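Local atomic coordinates of DNA polymerase III, beta subunit (Thermotoga maritima, PDB entry 1VPK), a protein that probably tethers DNA polymerases and other proteins to DNA, conferring processivity, as a head-to-tail homodimer that forms a ring around the duplex. Residues 326-331 / 349-354; 355-360 / 371-376; 13-18 / 72-77; 97-102 / 110-115. All coordinates share one frame; numbering follows the deposited sequence.

In the fold
From the N terminus, contact 3 closes first: residues 13-18 meet 72-77 after a loop of 53 residues, setting strand 73-76 on the edge of the five-stranded N-terminal sheet. Contact 4 follows as a hairpin, 97-102 with 110-115, in the same sheet; strand 13-18 lies between strands 73-76 and 98-104 and bonds to both. In the C-terminal domain, 56 to 62 Å away between contact centres, contact 1 closes over helix 332-341 and brings two sheets together, and contact 2 then closes the hairpin of strands 358-362 and 368-372 beside it. All four are in series; none nests or crosses. Contacts 1 and 2 are probably joined by backbone hydrogen bonds, as are 3 and 4.

Contact 1: residues 326-331 / 349-354; sequences LVIAFN and MNFVDS
Leu326 CG, anti to the backbone N (chi1 177°), swings its methyls to Phe351 and Ser354; Ile328 CG1, also anti (-174°), carries CD1 towards the Asp353-Ser354 backbone and leaves CG2 for the Phe351 ring. Leu326 CD2 presses on the root of the aromatic side chain, 3.3 Å from Phe351 CB, and meets the ring obliquely, while Leu326 CD1 lies near Ser354 N. Ile328 CG2 is 3.9 Å from Phe351 CE2, and Ile328 CD1 comes within 3.3 Å of Asp353 O. Phe330 adds a second ring, its CE2 near the plane of the Phe351 ring and at its edge, 3.9 Å from Phe351 CE2. Strands 326-330 and 349-351 belong to two different sheets of the C-terminal domain and run at 105° with axes 10.4 Å apart, a spacing that large apolar residues such as these can fill. With an alanine in place of Ile328, a gap would probably open beside Phe351 CE2, leaving that ring freer to shift. Where the chain turns past the strand, a water accepts from Ala329 N at 2.9 Å and donates to Ser354 O, and Ser354 CB lies against Val327 O.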
loop_
_atom_site.group_PDB
_atom_site.type_symbol
_atom_site.label_atom_id
_atom_site.label_comp_id
_atom_site.label_asym_id
_atom_site.label_seq_id
_atom_site.Cartn_x
_atom_site.Cartn_y
_atom_site.Cartn_z
ATOM N N LEU A 326 -13.508 -16.701 -32.806
ATOM C CA LEU A 326 -12.057 -16.566 -32.709
ATOM C C LEU A 326 -11.563 -17.122 -31.387
ATOM O O LEU A 326 -12.219 -16.952 -30.379
ATOM C CB LEU A 326 -11.672 -15.097 -32.799
ATOM C CG LEU A 326 -10.209 -14.696 -32.641
ATOM C CD1 LEU A 326 -9.348 -15.352 -33.705
ATOM C CD2 LEU A 326 -10.150 -13.187 -32.706
ATOM N N VAL A 327 -10.441 -17.847 -31.429
ATOM C CA VAL A 327 -9.693 -18.233 -30.253
ATOM C C VAL A 327 -8.351 -17.457 -30.330
ATOM O O VAL A 327 -7.668 -17.470 -31.366
ATOM C CB VAL A 327 -9.494 -19.745 -30.215
ATOM C CG1 VAL A 327 -8.603 -20.154 -29.005
ATOM C CG2 VAL A 327 -10.845 -20.443 -30.196
ATOM N N ILE A 328 -8.022 -16.724 -29.270
ATOM C CA ILE A 328 -6.878 -15.788 -29.258
ATOM C C ILE A 328 -6.378 -15.552 -27.813
ATOM O O ILE A 328 -7.172 -15.444 -26.921
ATOM C CB ILE A 328 -7.223 -14.435 -29.957
ATOM C CG1 ILE A 328 -5.989 -13.544 -30.059
ATOM C CG2 ILE A 328 -8.329 -13.675 -29.204
ATOM C CD1 ILE A 328 -6.177 -12.347 -30.967
ATOM N N ALA A 329 -5.060 -15.510 -27.590
ATOM C CA ALA A 329 -4.497 -15.398 -26.216
ATOM C C ALA A 329 -3.775 -14.080 -25.981
ATOM O O ALA A 329 -3.072 -13.553 -26.895
ATOM C CB ALA A 329 -3.496 -16.586 -25.925
ATOM N N PHE A 330 -3.882 -13.594 -24.742
ATOM C CA PHE A 330 -3.196 -12.376 -24.277
ATOM C C PHE A 330 -2.586 -12.511 -22.885
ATOM O O PHE A 330 -2.989 -13.360 -22.083
ATOM C CB PHE A 330 -4.179 -11.216 -24.233
ATOM C CG PHE A 330 -4.730 -10.838 -25.578
ATOM C CD1 PHE A 330 -4.025 -10.013 -26.423
ATOM C CD2 PHE A 330 -5.957 -11.329 -26.003
ATOM C CE1 PHE A 330 -4.520 -9.690 -27.659
ATOM C CE2 PHE A 330 -6.447 -10.999 -27.227
ATOM C CZ PHE A 330 -5.730 -10.195 -28.045
ATOM N N ASN A 331 -1.610 -11.664 -22.592
ATOM C CA ASN A 331 -1.272 -11.374 -21.205
ATOM C C ASN A 331 -2.434 -10.616 -20.587
ATOM O O ASN A 331 -2.784 -9.521 -21.051
ATOM C CB ASN A 331 0.008 -10.529 -21.133
ATOM C CG ASN A 331 0.475 -10.260 -19.701
ATOM O OD1 ASN A 331 -0.267 -10.403 -18.728
ATOM N ND2 ASN A 331 1.732 -9.878 -19.577
ATOM N N MET A 349 -13.744 -4.628 -28.150
ATOM C CA MET A 349 -12.541 -5.355 -28.487
ATOM C C MET A 349 -12.656 -5.787 -29.937
ATOM O O MET A 349 -13.612 -6.453 -30.283
ATOM C CB MET A 349 -12.419 -6.577 -27.641
ATOM C CG MET A 349 -12.354 -6.305 -26.149
ATOM S SD MET A 349 -11.949 -7.781 -25.243
ATOM C CE MET A 349 -10.224 -7.992 -25.333
ATOM N N ASN A 350 -11.650 -5.445 -30.751
ATOM C CA ASN A 350 -11.667 -5.620 -32.203
ATOM C C ASN A 350 -10.465 -6.482 -32.591
ATOM O O ASN A 350 -9.334 -6.163 -32.203
ATOM C CB ASN A 350 -11.567 -4.267 -32.897
ATOM C CG ASN A 350 -12.838 -3.403 -32.730
ATOM O OD1 ASN A 350 -13.814 -3.636 -33.400
ATOM N ND2 ASN A 350 -12.788 -2.382 -31.865
ATOM N N PHE A 351 -10.705 -7.541 -33.362
ATOM C CA PHE A 351 -9.707 -8.548 -33.676
ATOM C C PHE A 351 -9.686 -8.829 -35.165
ATOM O O PHE A 351 -10.706 -8.655 -35.869
ATOM C CB PHE A 351 -10.032 -9.872 -32.996
ATOM C CG PHE A 351 -10.319 -9.788 -31.506
ATOM C CD1 PHE A 351 -11.585 -9.563 -31.061
ATOM C CD2 PHE A 351 -9.320 -9.988 -30.564
ATOM C CE1 PHE A 351 -11.886 -9.521 -29.709
ATOM C CE2 PHE A 351 -9.626 -9.969 -29.193
ATOM C CZ PHE A 351 -10.923 -9.726 -28.787
ATOM N N VAL A 352 -8.541 -9.349 -35.632
ATOM C CA VAL A 352 -8.397 -9.841 -36.999
ATOM C C VAL A 352 -8.219 -11.354 -36.900
ATOM O O VAL A 352 -9.120 -12.103 -37.255
ATOM C CB VAL A 352 -7.238 -9.106 -37.778
ATOM C CG1 VAL A 352 -7.092 -9.602 -39.248
ATOM C CG2 VAL A 352 -7.502 -7.626 -37.866
ATOM N N ASP A 353 -7.086 -11.783 -36.343
ATOM C CA ASP A 353 -6.595 -13.169 -36.343
ATOM C C ASP A 353 -5.949 -13.444 -34.996
ATOM O O ASP A 353 -5.656 -12.516 -34.254
ATOM C CB ASP A 353 -5.432 -13.342 -37.343
ATOM C CG ASP A 353 -5.858 -13.262 -38.736
ATOM O OD1 ASP A 353 -7.037 -13.611 -39.014
ATOM O OD2 ASP A 353 -5.025 -12.863 -39.562
ATOM N N SER A 354 -5.668 -14.709 -34.730
ATOM C CA SER A 354 -5.003 -15.133 -33.483
ATOM C C SER A 354 -3.600 -14.524 -33.376
ATOM O O SER A 354 -3.046 -14.422 -32.292
ATOM C CB SER A 354 -4.942 -16.674 -33.403
ATOM O OG SER A 354 -3.965 -17.228 -34.290
HETATM O O HOH W 1 -3.299 -15.962 -29.884
#

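Contact 2: residues 355-360 / 371-376; sequences TSPCQI and IVMPIR
Cys358 and Val372 form the hydrogen-bonded pair of this antiparallel ladder. Cys358 N gives an almost straight bond (179° at the hydrogen) to Val372 O at 2.9 Å, and Val372 N returns one of the same length to Cys358 O. Cys358 O is also approached by a CA-H donor, Ile371 CA, at 3.2 Å. The ladder stops where prolines enter: Pro374 has no N-H to offer Ser356 O, and its ring takes up the position instead, with Pro374 CG 3.3 Å from Ser356 O.

Apolar contacts follow on the face of Gln359 and Ile371 and at the hairpin's proline end. Pro357 CB rests on Ile371 CG2 at 3.6 Å, and the Pro357 ring lies alongside Met373, both pointing the same way. Met373 is folded back at chi2 and chi3 (-61° and -49°), which lays its sulfur 3.6 Å from Pro357 CG and its methyl CE beside the same atom; a flexible thioether can bend to lie along the rigid proline ring. On the face shared by Gln359 and Ile371, Ile371 CD1 crosses the aliphatic stem of Gln359, 3.9 Å from its CB, while the amide nitrogen of Gln359 bonds to Asn361.

The hairpin of strands 358-362 and 368-372 lies between strand 346-351, bonded to Gln359, and strand 187-194, bonded to Ile371. The opposite face, carrying Cys358 and Val372, meets Phe330, and Val372 packs with Ile360 against helix 332-341.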
loop_
_atom_site.group_PDB
_atom_site.type_symbol
_atom_site.label_atom_id
_atom_site.label_comp_id
_atom_site.label_asym_id
_atom_site.label_seq_id
_atom_site.Cartn_x
_atom_site.Cartn_y
_atom_site.Cartn_z
ATOM N N THR A 355 -3.050 -14.097 -34.503
ATOM C CA THR A 355 -1.675 -13.569 -34.583
ATOM C C THR A 355 -1.597 -12.056 -34.781
ATOM O O THR A 355 -0.520 -11.521 -34.889
ATOM C CB THR A 355 -0.902 -14.279 -35.690
ATOM O OG1 THR A 355 -1.575 -14.104 -36.933
ATOM C CG2 THR A 355 -0.864 -15.762 -35.375
ATOM N N SER A 356 -2.748 -11.374 -34.737
ATOM C CA SER A 356 -2.818 -9.944 -35.011
ATOM C C SER A 356 -3.133 -9.155 -33.738
ATOM O O SER A 356 -3.758 -9.704 -32.808
ATOM C CB SER A 356 -3.902 -9.721 -36.052
ATOM O OG SER A 356 -3.558 -10.408 -37.239
ATOM N N PRO A 357 -2.725 -7.871 -33.683
ATOM C CA PRO A 357 -3.073 -7.043 -32.532
ATOM C C PRO A 357 -4.584 -6.979 -32.305
ATOM O O PRO A 357 -5.382 -7.168 -33.246
ATOM C CB PRO A 357 -2.567 -5.647 -32.922
ATOM C CG PRO A 357 -1.513 -5.891 -33.963
ATOM C CD PRO A 357 -1.906 -7.143 -34.678
ATOM N N CYS A 358 -4.956 -6.693 -31.081
ATOM C CA CYS A 358 -6.337 -6.375 -30.737
ATOM C C CYS A 358 -6.404 -4.879 -30.437
ATOM O O CYS A 358 -5.535 -4.334 -29.722
ATOM C CB CYS A 358 -6.735 -7.179 -29.495
ATOM S SG CYS A 358 -8.236 -6.710 -28.746
ATOM N N GLN A 359 -7.418 -4.227 -30.966
ATOM C CA GLN A 359 -7.732 -2.858 -30.610
ATOM C C GLN A 359 -8.849 -2.846 -29.587
ATOM O O GLN A 359 -9.901 -3.446 -29.795
ATOM C CB GLN A 359 -8.117 -2.010 -31.827
ATOM C CG GLN A 359 -8.436 -0.579 -31.444
ATOM C CD GLN A 359 -8.747 0.311 -32.612
ATOM O OE1 GLN A 359 -7.935 0.467 -33.486
ATOM N NE2 GLN A 359 -9.943 0.883 -32.630
ATOM N N ILE A 360 -8.602 -2.184 -28.465
ATOM C CA ILE A 360 -9.602 -1.910 -27.471
ATOM C C ILE A 360 -9.928 -0.404 -27.404
ATOM O O ILE A 360 -9.027 0.494 -27.334
ATOM C CB ILE A 360 -9.174 -2.422 -26.095
ATOM C CG1 ILE A 360 -8.928 -3.938 -26.149
ATOM C CG2 ILE A 360 -10.251 -2.086 -25.063
ATOM C CD1 ILE A 360 -8.253 -4.483 -24.941
ATOM N N ILE A 371 -3.961 -0.724 -28.075
ATOM C CA ILE A 371 -3.584 -1.919 -28.853
ATOM C C ILE A 371 -2.854 -2.864 -27.876
ATOM O O ILE A 371 -2.024 -2.398 -27.046
ATOM C CB ILE A 371 -2.616 -1.566 -30.029
ATOM C CG1 ILE A 371 -3.236 -0.513 -30.977
ATOM C CG2 ILE A 371 -2.177 -2.837 -30.773
ATOM C CD1 ILE A 371 -4.344 -1.026 -31.798
ATOM N N VAL A 372 -3.234 -4.145 -27.893
ATOM C CA VAL A 372 -2.522 -5.202 -27.173
ATOM C C VAL A 372 -2.165 -6.303 -28.185
ATOM O O VAL A 372 -2.998 -6.728 -28.974
ATOM C CB VAL A 372 -3.361 -5.780 -26.000
ATOM C CG1 VAL A 372 -2.504 -6.692 -25.117
ATOM C CG2 VAL A 372 -3.908 -4.666 -25.101
ATOM N N MET A 373 -0.909 -6.738 -28.183
ATOM C CA MET A 373 -0.436 -7.782 -29.063
ATOM C C MET A 373 -0.785 -9.102 -28.386
ATOM O O MET A 373 -0.730 -9.188 -27.161
ATOM C CB MET A 373 1.084 -7.678 -29.209
ATOM C CG MET A 373 1.578 -6.317 -29.732
ATOM S SD MET A 373 0.989 -5.851 -31.383
ATOM C CE MET A 373 1.380 -7.387 -32.254
ATOM N N PRO A 374 -1.127 -10.137 -29.166
ATOM C CA PRO A 374 -1.462 -11.410 -28.587
ATOM C C PRO A 374 -0.248 -12.241 -28.269
ATOM O O PRO A 374 0.847 -11.909 -28.697
ATOM C CB PRO A 374 -2.271 -12.098 -29.674
ATOM C CG PRO A 374 -1.811 -11.547 -30.916
ATOM C CD PRO A 374 -1.222 -10.174 -30.640
ATOM N N ILE A 375 -0.464 -13.325 -27.539
ATOM C CA ILE A 375 0.598 -14.268 -27.221
ATOM C C ILE A 375 0.274 -15.599 -27.902
ATOM O O ILE A 375 -0.866 -15.878 -28.274
ATOM C CB ILE A 375 0.847 -14.427 -25.694
ATOM C CG1 ILE A 375 -0.361 -14.991 -24.966
ATOM C CG2 ILE A 375 1.202 -13.081 -25.032
ATOM C CD1 ILE A 375 -0.113 -15.115 -23.477
ATOM N N ARG A 376 1.301 -16.406 -28.084
ATOM C CA ARG A 376 1.161 -17.681 -28.781
ATOM C C ARG A 376 0.216 -18.596 -28.023
ATOM O O ARG A 376 0.207 -18.615 -26.785
ATOM C CB ARG A 376 2.531 -18.322 -28.962
ATOM C CG ARG A 376 3.462 -17.452 -29.780
#

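Contact 3: residues 13-18 / 72-77; sequences MKVTVT and AEISGE
Thr16 and Glu73 lie side by side and point the same way, one pair in an antiparallel strand pairing interrupted by a classic beta bulge, in which Ala72 and Glu73 together face Thr16. Thr16 OG1 stands anti to its own carbonyl carbon (chi1 -54°), on the flank where Glu73 passes, and gives a hydrogen bond of 3.2 Å to Glu73 OE1, reaching it from above the carboxylate plane. Glu73 CB lies against Thr16 CB; threonine suits the place because it offers an apolar flank and a hydroxyl together.

Lys14 and Ser75 occupy the same face. Ser75 OG sits 3.6 Å from Lys14 CB, and the long lysine chain then leads away from strand 73-76; charged and hydroxylated residues suit this exposed surface. The opposite face is apolar. There Val15 CG1 lies 4.2 Å from Ile74 CG1, and the two branched side chains turn towards Val49 and Phe54 on strands 44-50 and 53-59, which belong to a larger sheet that runs on into strands of the central domain. At the far end Met13 pairs with Gly76, where the strands come within 4.2 Å between Met13 CA and Gly76 CA. A beta carbon on Gly76 would collide with the methionine backbone, and its positive phi (81°) also favours glycine.

Backbone bonds join Lys14 with Ser75 in both directions. At the bulge, Thr16 O accepts two N-H groups, from Ala72 N at 2.8 Å and from Glu73 N at 3.2 Å, the latter in the carbonyl plane and on a lone pair.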
loop_
_atom_site.group_PDB
_atom_site.type_symbol
_atom_site.label_atom_id
_atom_site.label_comp_id
_atom_site.label_asym_id
_atom_site.label_seq_id
_atom_site.Cartn_x
_atom_site.Cartn_y
_atom_site.Cartn_z
ATOM N N MET A 13 19.932 36.467 4.295
ATOM C CA MET A 13 18.832 36.041 3.467
ATOM C C MET A 13 17.700 35.748 4.435
ATOM O O MET A 13 17.867 34.997 5.399
ATOM C CB MET A 13 19.138 34.785 2.687
ATOM C CG MET A 13 17.894 34.255 1.901
ATOM S SD MET A 13 17.626 32.452 1.936
ATOM C CE MET A 13 17.133 32.085 3.597
ATOM N N LYS A 14 16.550 36.346 4.180
ATOM C CA LYS A 14 15.346 36.083 4.941
ATOM C C LYS A 14 14.173 36.001 3.948
ATOM O O LYS A 14 14.093 36.789 3.033
ATOM C CB LYS A 14 15.106 37.182 5.995
ATOM C CG LYS A 14 16.224 37.303 7.083
ATOM C CD LYS A 14 16.025 38.519 8.055
ATOM C CE LYS A 14 17.013 38.455 9.273
ATOM N NZ LYS A 14 16.531 39.001 10.592
ATOM N N VAL A 15 13.326 34.990 4.109
ATOM C CA VAL A 15 12.116 34.864 3.337
ATOM C C VAL A 15 10.929 34.542 4.254
ATOM O O VAL A 15 11.003 33.632 5.089
ATOM C CB VAL A 15 12.263 33.764 2.248
ATOM C CG1 VAL A 15 10.986 33.603 1.449
ATOM C CG2 VAL A 15 13.431 34.105 1.322
ATOM N N THR A 16 9.849 35.280 4.091
ATOM C CA THR A 16 8.555 34.908 4.674
ATOM C C THR A 16 7.606 34.497 3.559
ATOM O O THR A 16 7.391 35.243 2.603
ATOM C CB THR A 16 7.956 36.057 5.507
ATOM O OG1 THR A 16 8.939 36.441 6.468
ATOM C CG2 THR A 16 6.697 35.616 6.228
ATOM N N VAL A 17 7.069 33.280 3.667
ATOM C CA VAL A 17 6.206 32.709 2.611
ATOM C C VAL A 17 5.087 31.862 3.264
ATOM O O VAL A 17 5.281 31.304 4.340
ATOM C CB VAL A 17 7.085 31.838 1.642
ATOM C CG1 VAL A 17 7.743 30.738 2.378
ATOM C CG2 VAL A 17 6.251 31.304 0.394
ATOM N N THR A 18 3.935 31.748 2.631
ATOM C CA THR A 18 2.909 30.886 3.167
ATOM C C THR A 18 3.400 29.491 2.970
ATOM O O THR A 18 4.130 29.201 2.014
ATOM C CB THR A 18 1.562 31.009 2.439
ATOM O OG1 THR A 18 1.731 30.562 1.092
ATOM C CG2 THR A 18 1.061 32.463 2.486
ATOM N N ALA A 72 5.919 36.783 0.722
ATOM C CA ALA A 72 5.462 38.025 1.284
ATOM C C ALA A 72 6.631 38.962 1.561
ATOM O O ALA A 72 6.493 40.161 1.425
ATOM C CB ALA A 72 4.730 37.729 2.603
ATOM N N GLU A 73 7.741 38.403 2.024
ATOM C CA GLU A 73 8.959 39.146 2.340
ATOM C C GLU A 73 10.159 38.360 1.800
ATOM O O GLU A 73 10.272 37.156 2.012
ATOM C CB GLU A 73 9.106 39.353 3.867
ATOM C CG GLU A 73 8.023 40.263 4.433
ATOM C CD GLU A 73 7.835 40.184 5.945
ATOM O OE1 GLU A 73 8.688 39.616 6.659
ATOM O OE2 GLU A 73 6.792 40.726 6.414
ATOM N N ILE A 74 11.025 39.044 1.072
ATOM C CA ILE A 74 12.254 38.463 0.551
ATOM C C ILE A 74 13.337 39.510 0.685
ATOM O O ILE A 74 13.248 40.574 0.079
ATOM C CB ILE A 74 12.138 38.053 -0.916
ATOM C CG1 ILE A 74 11.073 36.982 -1.115
ATOM C CG2 ILE A 74 13.455 37.511 -1.400
ATOM C CD1 ILE A 74 10.603 36.821 -2.577
ATOM N N SER A 75 14.317 39.255 1.531
ATOM C CA SER A 75 15.478 40.132 1.614
ATOM C C SER A 75 16.772 39.314 1.510
ATOM O O SER A 75 16.788 38.093 1.743
ATOM C CB SER A 75 15.452 40.998 2.887
ATOM O OG SER A 75 15.129 40.254 4.039
ATOM N N GLY A 76 17.838 40.005 1.131
ATOM C CA GLY A 76 19.145 39.408 0.957
ATOM C C GLY A 76 19.382 38.686 -0.358
ATOM O O GLY A 76 18.609 38.799 -1.319
ATOM N N GLU A 77 20.483 37.942 -0.388
ATOM C CA GLU A 77 20.948 37.236 -1.556
ATOM C C GLU A 77 21.552 35.924 -1.106
ATOM O O GLU A 77 22.383 35.895 -0.206
ATOM C CB GLU A 77 22.016 38.056 -2.260
ATOM C CG GLU A 77 22.465 37.505 -3.629
ATOM C CD GLU A 77 23.334 38.511 -4.412
ATOM O OE1 GLU A 77 23.620 39.601 -3.875
ATOM O OE2 GLU A 77 23.737 38.223 -5.567
#

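Contact 4: residues 97-102 / 110-115; sequences EITELS and ISSGST
Glu100 and Ser111 are joined by two backbone hydrogen bonds, Glu100 N to Ser111 O at 2.7 Å and Ser111 N to Glu100 O at 2.8 Å. Side-chain bonding takes over nearer the turn. Ser112 OG, set anti to the backbone N (chi1 -177°), donates to Ile98 O at 3.0 Å from a position tilted off that carbonyl's plane, and the same hydroxyl takes the N-H of Asp96. A valine in its place would be likely to leave Asp96 N without this acceptor and Ile98 O with one donor fewer. Ile98 O is also held by a water, which accepts from Gly113 N at 2.8 Å; a second water joins Ser111 OG and Ser102 OG.

Apolar contacts gather on the buried face of Leu101 and Ile110, away from Glu100 and Ser111. Thr99 CG2 meets Ile110 CG2 at 3.7 Å, and Leu101 CD2 lies 3.8 Å from Ile110 CG1. The beta-branched Ile110 thus has a branch against each: its CG2 meets the threonine, its CG1 the leucine, while Thr99 OG1 bonds to Thr19.

Beyond Ser112 the chain makes a type II' beta turn to Thr115, with the positive phi of Gly113 (60°) suiting glycine. Ser114 bonds to Asp315 of the second subunit, and Thr115 pairs with a strand there, continuing the sheet across the interface as expected of a head-to-tail sliding ring.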
loop_
_atom_site.group_PDB
_atom_site.type_symbol
_atom_site.label_atom_id
_atom_site.label_comp_id
_atom_site.label_asym_id
_atom_site.label_seq_id
_atom_site.Cartn_x
_atom_site.Cartn_y
_atom_site.Cartn_z
ATOM N N GLU A 97 0.390 28.272 8.959
ATOM C CA GLU A 97 0.041 28.946 7.675
ATOM C C GLU A 97 1.254 29.664 7.060
ATOM O O GLU A 97 1.350 29.792 5.830
ATOM C CB GLU A 97 -1.064 29.997 7.884
ATOM C CG GLU A 97 -2.445 29.424 7.852
ATOM C CD GLU A 97 -3.507 30.467 8.038
ATOM O OE1 GLU A 97 -3.386 31.620 7.469
ATOM O OE2 GLU A 97 -4.528 30.161 8.739
ATOM N N ILE A 98 2.200 30.120 7.913
ATOM C CA ILE A 98 3.386 30.861 7.494
ATOM C C ILE A 98 4.653 30.117 7.854
ATOM O O ILE A 98 4.755 29.429 8.901
ATOM C CB ILE A 98 3.439 32.254 8.163
ATOM C CG1 ILE A 98 2.136 33.032 7.964
ATOM C CG2 ILE A 98 4.650 33.061 7.692
ATOM C CD1 ILE A 98 1.709 33.133 6.561
ATOM N N THR A 99 5.627 30.241 6.955
ATOM C CA THR A 99 6.949 29.663 7.094
ATOM C C THR A 99 7.981 30.755 6.870
ATOM O O THR A 99 7.806 31.612 5.997
ATOM C CB THR A 99 7.210 28.526 6.100
ATOM O OG1 THR A 99 6.393 27.387 6.427
ATOM C CG2 THR A 99 8.664 28.095 6.164
ATOM N N GLU A 100 9.014 30.755 7.719
ATOM C CA GLU A 100 10.103 31.717 7.654
ATOM C C GLU A 100 11.415 30.940 7.340
ATOM O O GLU A 100 11.702 29.923 7.973
ATOM C CB GLU A 100 10.192 32.501 8.977
ATOM C CG GLU A 100 9.216 33.663 9.027
ATOM C CD GLU A 100 9.284 34.499 10.325
ATOM O OE1 GLU A 100 9.737 33.971 11.389
ATOM O OE2 GLU A 100 8.842 35.694 10.276
ATOM N N LEU A 101 12.161 31.412 6.347
ATOM C CA LEU A 101 13.436 30.830 5.950
ATOM C C LEU A 101 14.563 31.823 6.199
ATOM O O LEU A 101 14.428 33.032 5.972
ATOM C CB LEU A 101 13.492 30.513 4.473
ATOM C CG LEU A 101 12.390 29.742 3.798
ATOM C CD1 LEU A 101 12.754 29.725 2.319
ATOM C CD2 LEU A 101 12.336 28.352 4.386
ATOM N N SER A 102 15.683 31.308 6.686
ATOM C CA SER A 102 16.833 32.165 6.907
ATOM C C SER A 102 18.048 31.280 6.942
ATOM O O SER A 102 17.926 30.069 6.864
ATOM C CB SER A 102 16.696 32.985 8.201
ATOM O OG SER A 102 16.530 32.170 9.354
ATOM N N ILE A 110 14.421 26.751 8.836
ATOM C CA ILE A 110 13.021 26.767 8.330
ATOM C C ILE A 110 12.138 26.721 9.576
ATOM O O ILE A 110 12.122 25.704 10.288
ATOM C CB ILE A 110 12.689 25.539 7.457
ATOM C CG1 ILE A 110 13.689 25.351 6.291
ATOM C CG2 ILE A 110 11.301 25.650 6.871
ATOM C CD1 ILE A 110 14.679 24.270 6.508
ATOM N N SER A 111 11.401 27.815 9.804
ATOM C CA SER A 111 10.618 28.042 11.005
ATOM C C SER A 111 9.163 28.196 10.648
ATOM O O SER A 111 8.760 29.083 9.843
ATOM C CB SER A 111 11.053 29.323 11.700
ATOM O OG SER A 111 12.445 29.292 11.887
ATOM N N SER A 112 8.362 27.380 11.298
ATOM C CA SER A 112 6.953 27.427 11.075
ATOM C C SER A 112 6.235 27.051 12.340
ATOM O O SER A 112 6.264 25.914 12.768
ATOM C CB SER A 112 6.582 26.462 9.970
ATOM O OG SER A 112 5.209 26.599 9.753
ATOM N N GLY A 113 5.574 28.013 12.939
ATOM C CA GLY A 113 4.846 27.731 14.144
ATOM C C GLY A 113 5.736 27.215 15.240
ATOM O O GLY A 113 6.706 27.865 15.594
ATOM N N SER A 114 5.371 26.031 15.738
ATOM C CA SER A 114 6.059 25.282 16.777
ATOM C C SER A 114 7.406 24.640 16.361
ATOM O O SER A 114 8.178 24.225 17.224
ATOM C CB SER A 114 5.128 24.111 17.243
ATOM O OG SER A 114 4.853 23.157 16.169
ATOM N N THR A 115 7.661 24.548 15.067
ATOM C CA THR A 115 8.747 23.721 14.534
ATOM C C THR A 115 9.886 24.565 13.967
ATOM O O THR A 115 9.638 25.587 13.316
ATOM C CB THR A 115 8.196 22.834 13.413
ATOM O OG1 THR A 115 6.910 22.346 13.804
ATOM C CG2 THR A 115 9.129 21.678 13.112
HETATM O O HOH W 2 5.205 30.474 11.583
HETATM O O HOH W 3 13.841 31.044 9.801
#